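Local structure of putative acetyl/propionyl-CoA carboxylase, alpha subunit (Methylibium petroleiphilum, 2O1Q) at residues K20-A25 against I31-L36; D76-G79 against G85-A88; F123-P126 against P130-V133. The protein is a putative acetylacetone dioxygenase with a ChrR-type cupin domain that binds zinc and probably cleaves a small diketone with oxygen. All blocks are in the same frame, centred on the assembly; numbering follows the deposited sequence. Where two conformers were deposited one is given.

Contact 1: K20-A25 against I31-L36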
loop_
_atom_site.group_PDB
_atom_site.type_symbol
_atom_site.label_atom_id
_atom_site.label_comp_id
_atom_site.label_asym_id
_atom_site.label_seq_id
_atom_site.Cartn_x
_atom_site.Cartn_y
_atom_site.Cartn_z
ATOM N N LYS A 20 4.783 27.336 4.815
ATOM C CA LYS A 20 6.113 27.538 4.246
ATOM C C LYS A 20 5.979 27.719 2.734
ATOM O O LYS A 20 5.119 27.159 2.109
ATOM C CB LYS A 20 7.088 26.357 4.555
ATOM C CG LYS A 20 7.536 26.199 6.004
ATOM C CD LYS A 20 8.765 25.300 6.116
ATOM C CE LYS A 20 9.276 25.212 7.537
ATOM N NZ LYS A 20 8.410 24.311 8.331
ATOM N N PRO A 21 6.852 28.517 2.127
ATOM C CA PRO A 21 6.807 28.580 0.667
ATOM C C PRO A 21 7.130 27.206 0.038
ATOM O O PRO A 21 8.026 26.476 0.503
ATOM C CB PRO A 21 7.850 29.646 0.313
ATOM C CG PRO A 21 8.228 30.302 1.617
ATOM C CD PRO A 21 7.896 29.364 2.711
ATOM N N PHE A 22 6.346 26.807 -0.969
ATOM C CA PHE A 22 6.600 25.602 -1.687
ATOM C C PHE A 22 7.750 25.904 -2.666
ATOM O O PHE A 22 7.820 27.011 -3.230
ATOM C CB PHE A 22 5.328 25.129 -2.431
ATOM C CG PHE A 22 5.445 23.763 -2.956
ATOM C CD1 PHE A 22 5.413 22.691 -2.098
ATOM C CD2 PHE A 22 5.740 23.540 -4.300
ATOM C CE1 PHE A 22 5.604 21.417 -2.554
ATOM C CE2 PHE A 22 5.940 22.276 -4.756
ATOM C CZ PHE A 22 5.877 21.213 -3.892
ATOM N N PRO A 23 8.679 24.961 -2.839
ATOM C CA PRO A 23 9.814 25.230 -3.714
ATOM C C PRO A 23 9.485 25.796 -5.070
ATOM O O PRO A 23 8.604 25.279 -5.785
ATOM C CB PRO A 23 10.453 23.853 -3.875
ATOM C CG PRO A 23 10.192 23.195 -2.631
ATOM C CD PRO A 23 8.769 23.597 -2.278
ATOM N N ALA A 24 10.191 26.864 -5.405
ATOM C CA ALA A 24 10.081 27.505 -6.708
ATOM C C ALA A 24 10.503 26.609 -7.854
ATOM O O ALA A 24 10.101 26.836 -8.979
ATOM C CB ALA A 24 10.908 28.794 -6.740
ATOM N N ALA A 25 11.325 25.616 -7.577
ATOM C CA ALA A 25 11.768 24.712 -8.619
ATOM C C ALA A 25 10.596 23.921 -9.180
ATOM O O ALA A 25 10.672 23.447 -10.303
ATOM C CB ALA A 25 12.854 23.753 -8.105
ATOM N N ILE A 31 2.754 29.434 -4.201
ATOM C CA ILE A 31 2.159 28.334 -3.482
ATOM C C ILE A 31 2.913 28.147 -2.147
ATOM O O ILE A 31 4.160 28.257 -2.098
ATOM C CB ILE A 31 2.208 27.028 -4.328
ATOM C CG1 ILE A 31 1.362 27.175 -5.632
ATOM C CG2 ILE A 31 1.804 25.819 -3.473
ATOM C CD1 ILE A 31 1.172 25.899 -6.503
ATOM N N ARG A 32 2.145 27.866 -1.100
ATOM C CA ARG A 32 2.647 27.569 0.240
ATOM C C ARG A 32 2.081 26.226 0.640
ATOM O O ARG A 32 1.090 25.719 0.051
ATOM C CB ARG A 32 2.272 28.650 1.246
ATOM C CG ARG A 32 2.977 29.963 0.956
ATOM C CD ARG A 32 2.641 31.026 1.977
ATOM N NE ARG A 32 1.199 31.155 2.208
ATOM C CZ ARG A 32 0.637 31.730 3.271
ATOM N NH1 ARG A 32 1.345 32.218 4.250
ATOM N NH2 ARG A 32 -0.665 31.740 3.404
ATOM N N TRP A 33 2.699 25.621 1.646
ATOM C CA TRP A 33 2.340 24.259 2.041
ATOM C C TRP A 33 2.580 24.043 3.527
ATOM O O TRP A 33 3.348 24.792 4.120
ATOM C CB TRP A 33 3.052 23.234 1.168
ATOM C CG TRP A 33 4.476 22.955 1.445
ATOM C CD1 TRP A 33 5.451 23.842 1.674
ATOM C CD2 TRP A 33 5.092 21.664 1.482
ATOM N NE1 TRP A 33 6.649 23.214 1.807
ATOM C CE2 TRP A 33 6.446 21.861 1.752
ATOM C CE3 TRP A 33 4.618 20.363 1.336
ATOM C CZ2 TRP A 33 7.349 20.802 1.855
ATOM C CZ3 TRP A 33 5.509 19.320 1.440
ATOM C CH2 TRP A 33 6.850 19.552 1.724
ATOM N N LYS A 34 1.997 22.947 4.052
ATOM C CA LYS A 34 2.320 22.354 5.377
ATOM C C LYS A 34 2.407 20.882 5.069
ATOM O O LYS A 34 1.436 20.292 4.589
ATOM C CB LYS A 34 1.241 22.631 6.394
ATOM C CG LYS A 34 1.015 24.123 6.603
ATOM C CD LYS A 34 -0.083 24.378 7.627
ATOM C CE LYS A 34 -0.373 25.850 7.727
ATOM N NZ LYS A 34 -1.325 26.181 8.836
ATOM N N LEU A 35 3.554 20.285 5.368
ATOM C CA LEU A 35 3.668 18.855 5.408
ATOM C C LEU A 35 3.046 18.330 6.684
ATOM O O LEU A 35 3.332 18.807 7.744
ATOM C CB LEU A 35 5.122 18.415 5.331
ATOM C CG LEU A 35 5.402 16.911 5.260
ATOM C CD1 LEU A 35 4.735 16.375 4.000
ATOM C CD2 LEU A 35 6.899 16.654 5.263
ATOM N N LEU A 36 2.167 17.344 6.543
ATOM C CA LEU A 36 1.385 16.847 7.662
ATOM C C LEU A 36 1.881 15.492 8.149
ATOM O O LEU A 36 1.866 15.198 9.366
ATOM C CB LEU A 36 -0.063 16.752 7.263
ATOM C CG LEU A 36 -0.739 18.092 6.934
ATOM C CD1 LEU A 36 -2.156 17.809 6.372
ATOM C CD2 LEU A 36 -0.728 19.061 8.131
HETATM O O HOH W 1 9.416 24.040 2.110
#
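Phe22 sets the edge of its ring against the indole of Trp33: Phe22 CD1 stands 3.7 Å from Trp33 CG, the centroids of the phenyl and five-membered rings are 5.1 Å apart and the planes meet at 89°, a T-shaped stack. Leu35 N lies over the other face of the indole, near its rim. CG anti to the backbone N (chi1 -168°) sets the edge of the Phe22 ring on the indole, while Phe22 CB rests 3.7 Å from Ile31 CG2. At the rim of the indole, one water accepts from Trp33 NE1 at 2.9 Å and donates to the carbonyl oxygen of Pro21, linking the two segments.

Beneath these side chains runs a short antiparallel ladder at the edge of a cupin sheet, strand 20-21 being one of its two outermost strands within the chain. Lys20 and Trp33 form its hydrogen-bonded pair: Lys20 N meets Trp33 O at 3.0 Å, and Trp33 N returns a bond to Lys20 O, which also receives a CA-H...O contact from Arg32 CA. Beyond the strand end, Phe22 N still reaches Ile31 O at 2.9 Å, nearly straight at 167°, and this holds the start of the Phe22 side chain beside Ile31. Farther out, Phe57 and Phe22 meet edge-to-face, as do the rings of Trp33 and Trp143, the latter on the C-terminal helix, and the guanidinium of Arg32 forms a salt bridge with Asp50 on the next strand.

Contact 2: D76-G79 against G85-A88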
loop_
_atom_site.group_PDB
_atom_site.type_symbol
_atom_site.label_atom_id
_atom_site.label_comp_id
_atom_site.label_asym_id
_atom_site.label_seq_id
_atom_site.Cartn_x
_atom_site.Cartn_y
_atom_site.Cartn_z
ATOM N N ASP A 76 -7.681 23.290 -11.863
ATOM C CA ASP A 76 -7.638 22.543 -13.080
ATOM C C ASP A 76 -6.541 21.450 -13.067
ATOM O O ASP A 76 -5.367 21.729 -12.916
ATOM C CB ASP A 76 -7.421 23.502 -14.252
ATOM C CG ASP A 76 -8.708 24.151 -14.749
ATOM O OD1 ASP A 76 -9.826 23.747 -14.321
ATOM O OD2 ASP A 76 -8.586 25.074 -15.584
ATOM N N VAL A 77 -6.980 20.206 -13.224
ATOM C CA VAL A 77 -6.127 19.010 -13.266
ATOM C C VAL A 77 -6.284 18.332 -14.631
ATOM O O VAL A 77 -7.364 18.306 -15.209
ATOM C CB VAL A 77 -6.477 18.008 -12.138
ATOM C CG1 VAL A 77 -5.258 17.138 -11.813
ATOM C CG2 VAL A 77 -6.993 18.727 -10.876
ATOM N N ARG A 78 -5.186 17.784 -15.135
ATOM C CA ARG A 78 -5.151 17.147 -16.447
ATOM C C ARG A 78 -5.747 18.021 -17.549
ATOM O O ARG A 78 -6.402 17.502 -18.480
ATOM C CB ARG A 78 -5.798 15.753 -16.380
ATOM C CG ARG A 78 -4.942 14.766 -15.625
ATOM C CD ARG A 78 -5.622 13.437 -15.285
ATOM N NE ARG A 78 -6.566 13.642 -14.166
ATOM C CZ ARG A 78 -7.879 13.728 -14.283
ATOM N NH1 ARG A 78 -8.473 13.649 -15.456
ATOM N NH2 ARG A 78 -8.615 13.925 -13.214
ATOM N N GLY A 79 -5.532 19.343 -17.463
ATOM C CA GLY A 79 -6.108 20.279 -18.425
ATOM C C GLY A 79 -7.429 20.971 -18.079
ATOM O O GLY A 79 -7.768 22.003 -18.664
ATOM N N GLY A 85 -9.764 16.901 -18.873
ATOM C CA GLY A 85 -9.434 16.578 -17.483
ATOM C C GLY A 85 -10.580 16.926 -16.557
ATOM O O GLY A 85 -11.767 16.750 -16.883
ATOM N N ASP A 86 -10.242 17.468 -15.397
ATOM C CA ASP A 86 -11.251 17.870 -14.424
ATOM C C ASP A 86 -10.975 19.270 -13.895
ATOM O O ASP A 86 -9.816 19.737 -13.806
ATOM C CB ASP A 86 -11.338 16.839 -13.277
ATOM C CG ASP A 86 -12.070 15.561 -13.696
ATOM O OD1 ASP A 86 -13.288 15.668 -13.990
ATOM O OD2 ASP A 86 -11.455 14.466 -13.693
ATOM N N THR A 87 -12.056 19.963 -13.581
ATOM C CA THR A 87 -11.997 21.216 -12.869
ATOM C C THR A 87 -12.624 20.942 -11.523
ATOM O O THR A 87 -13.848 20.727 -11.430
ATOM C CB THR A 87 -12.751 22.334 -13.618
ATOM O OG1 THR A 87 -12.126 22.534 -14.893
ATOM C CG2 THR A 87 -12.710 23.625 -12.813
ATOM N N ALA A 88 -11.788 20.847 -10.515
ATOM C CA ALA A 88 -12.224 20.646 -9.180
ATOM C C ALA A 88 -12.732 21.973 -8.668
ATOM O O ALA A 88 -12.123 23.027 -8.932
ATOM C CB ALA A 88 -11.120 20.100 -8.371
#
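Arg78 and Asp86 both carry CG anti to their carbonyl carbon (chi1 -71° and -76°), and a bend at chi3 of Arg78 turns its guanidinium back across the hairpin to the carboxylate. Arg78 NH2 donates to the anti lone pair of Asp86 OD2, at 2.9 Å; the oxygen sits at the edge of the guanidinium, near its plane, while the two flat groups are turned 73° apart. Since NH2 also pairs with Glu96, an alanine in place of Arg78 would probably leave two carboxylates without their shared cation. At the non-hydrogen-bonded pair, Thr87 OG1 donates to Asp76 OD1 at 2.7 Å, on its syn side but tilted out of the carboxylate plane.

Between these polar links, Val77 N to Asp86 O (2.9 Å) and Asp86 N to Val77 O (3.0 Å) mark the hydrogen-bonded pair of an antiparallel hairpin. Gly85 CA lies 3.5 Å from Val77 O and 3.3 Å from Arg78 O, where a beta carbon would clash with both oxygens. Val77 packs on Tyr68 of strand 66-71 and on zinc ligand His102 of strand 101-102, while Tyr11 of the second subunit packs against Asp86 and Ala88.

Contact 3: F123-P126 against P130-V133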
loop_
_atom_site.group_PDB
_atom_site.type_symbol
_atom_site.label_atom_id
_atom_site.label_comp_id
_atom_site.label_asym_id
_atom_site.label_seq_id
_atom_site.Cartn_x
_atom_site.Cartn_y
_atom_site.Cartn_z
ATOM N N PHE A 123 8.966 14.747 -11.561
ATOM C CA PHE A 123 8.900 15.973 -12.315
ATOM C C PHE A 123 9.633 15.757 -13.622
ATOM O O PHE A 123 10.733 15.180 -13.620
ATOM C CB PHE A 123 9.441 17.185 -11.529
ATOM C CG PHE A 123 8.531 17.621 -10.397
ATOM C CD1 PHE A 123 8.657 17.010 -9.141
ATOM C CD2 PHE A 123 7.570 18.559 -10.576
ATOM C CE1 PHE A 123 7.789 17.333 -8.092
ATOM C CE2 PHE A 123 6.695 18.911 -9.529
ATOM C CZ PHE A 123 6.821 18.280 -8.277
ATOM N N VAL A 124 8.982 16.181 -14.718
ATOM C CA VAL A 124 9.414 15.852 -16.076
ATOM C C VAL A 124 9.631 17.077 -16.938
ATOM O O VAL A 124 9.110 18.150 -16.684
ATOM C CB VAL A 124 8.429 14.883 -16.770
ATOM C CG1 VAL A 124 8.414 13.537 -16.016
ATOM C CG2 VAL A 124 7.027 15.479 -16.928
ATOM N N LYS A 125 10.490 16.869 -17.927
ATOM C CA LYS A 125 10.730 17.811 -19.018
ATOM C C LYS A 125 9.626 17.616 -20.033
ATOM O O LYS A 125 8.895 16.610 -19.970
ATOM C CB LYS A 125 12.087 17.509 -19.667
ATOM C CG LYS A 125 13.263 17.788 -18.774
ATOM C CD LYS A 125 14.603 17.448 -19.445
ATOM C CE LYS A 125 15.628 16.920 -18.436
ATOM N NZ LYS A 125 16.859 16.393 -19.088
ATOM N N PRO A 126 9.469 18.584 -20.966
ATOM C CA PRO A 126 8.450 18.438 -22.013
ATOM C C PRO A 126 8.475 17.094 -22.735
ATOM O O PRO A 126 7.413 16.534 -23.005
ATOM C CB PRO A 126 8.746 19.598 -22.956
ATOM C CG PRO A 126 9.346 20.645 -22.071
ATOM C CD PRO A 126 10.169 19.879 -21.056
ATOM N N PRO A 130 12.821 12.360 -16.932
ATOM C CA PRO A 130 12.799 12.791 -15.550
ATOM C C PRO A 130 13.793 13.891 -15.199
ATOM O O PRO A 130 14.952 13.806 -15.587
ATOM C CB PRO A 130 13.070 11.496 -14.793
ATOM C CG PRO A 130 13.793 10.634 -15.736
ATOM C CD PRO A 130 13.350 10.992 -17.081
ATOM N N ILE A 131 13.313 14.909 -14.477
ATOM C CA ILE A 131 14.160 15.904 -13.814
ATOM C C ILE A 131 14.503 15.507 -12.381
ATOM O O ILE A 131 15.674 15.530 -11.996
ATOM C CB ILE A 131 13.486 17.301 -13.757
ATOM C CG1 ILE A 131 13.158 17.793 -15.159
ATOM C CG2 ILE A 131 14.415 18.283 -13.008
ATOM C CD1 ILE A 131 12.176 18.939 -15.197
ATOM N N ALA A 132 13.485 15.119 -11.614
ATOM C CA ALA A 132 13.622 14.920 -10.162
ATOM C C ALA A 132 12.512 13.959 -9.753
ATOM O O ALA A 132 11.381 14.070 -10.227
ATOM C CB ALA A 132 13.476 16.222 -9.423
ATOM N N VAL A 133 12.830 13.032 -8.877
ATOM C CA VAL A 133 11.856 12.167 -8.270
ATOM C C VAL A 133 11.710 12.551 -6.823
ATOM O O VAL A 133 12.609 12.336 -6.044
ATOM C CB VAL A 133 12.260 10.703 -8.391
ATOM C CG1 VAL A 133 11.165 9.803 -7.760
ATOM C CG2 VAL A 133 12.420 10.360 -9.914
#
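Ile131 and Ala132 both face Phe123, the signature of a classic beta bulge, and the carbonyl oxygen of Phe123 serves them both. Ile131 N approaches Phe123 O at 2.7 Å with an N-H...O angle of 160°, whereas Ala132 N reaches the same oxygen only weakly, at 3.4 Å. One acceptor thus holds the extra residue of strand 130-134 in place. Beside the bulge, Phe123 N donates to Ala132 O at 2.8 Å, completing the hydrogen-bonded pair. The register then slips by one residue, and Val124 is paired with Pro130 without hydrogen bonds, their side chains diverging.

The tight part of the contact is the bulge itself, where the two short backbone bonds draw the strands together. The Phe123 side chain is buried mainly against other neighbours: with CG beside the backbone N (chi1 -71°), the ring has its edge alongside Ala132 O, and its far end leads away from the hairpin partner.

The solvent side has no hydrogen bond in it and rests on van der Waals contact between exposed side chains. There Lys125 and Ile131 cross with methylene against methylene, Lys125 CG lying 3.6 Å from Ile131 CG1. Ile131 CD1 reaches on over the backbone to Val124 O, at 3.5 Å. What joins the two residues is the aliphatic part of the lysine.

Inward, the Phe123 ring stacks with Phe26 and meets the imidazole of His60, a zinc ligand, so the hairpin adjoins the second shell of the metal site. Strand 121-124 pairs with strand 55-62, Val124 bonding through its backbone to Ala59, while Pro130 and Val133 pack against Ile131 and Val133 of the third subunit.

In the fold
From the N terminus, contact 1 comes first, closing the loop between strands 20-21 and 32-39 at one edge of the sheet that also holds strands 44-51 and 110-118. Contact 2 then closes the hairpin of strands 74-77 and 86-89, and contact 3 the hairpin of strands 121-124 and 130-134. The three follow in series, none nested in or crossing another. Their centres lie about 18 to 21 Å apart, and none touches the next; contacts 1 and 3 come nearest, with closest atoms about 5 Å apart. Contacts 2 and 3 approach the zinc site from different hairpins, through His102 and His60, and each also meets a different neighbouring subunit.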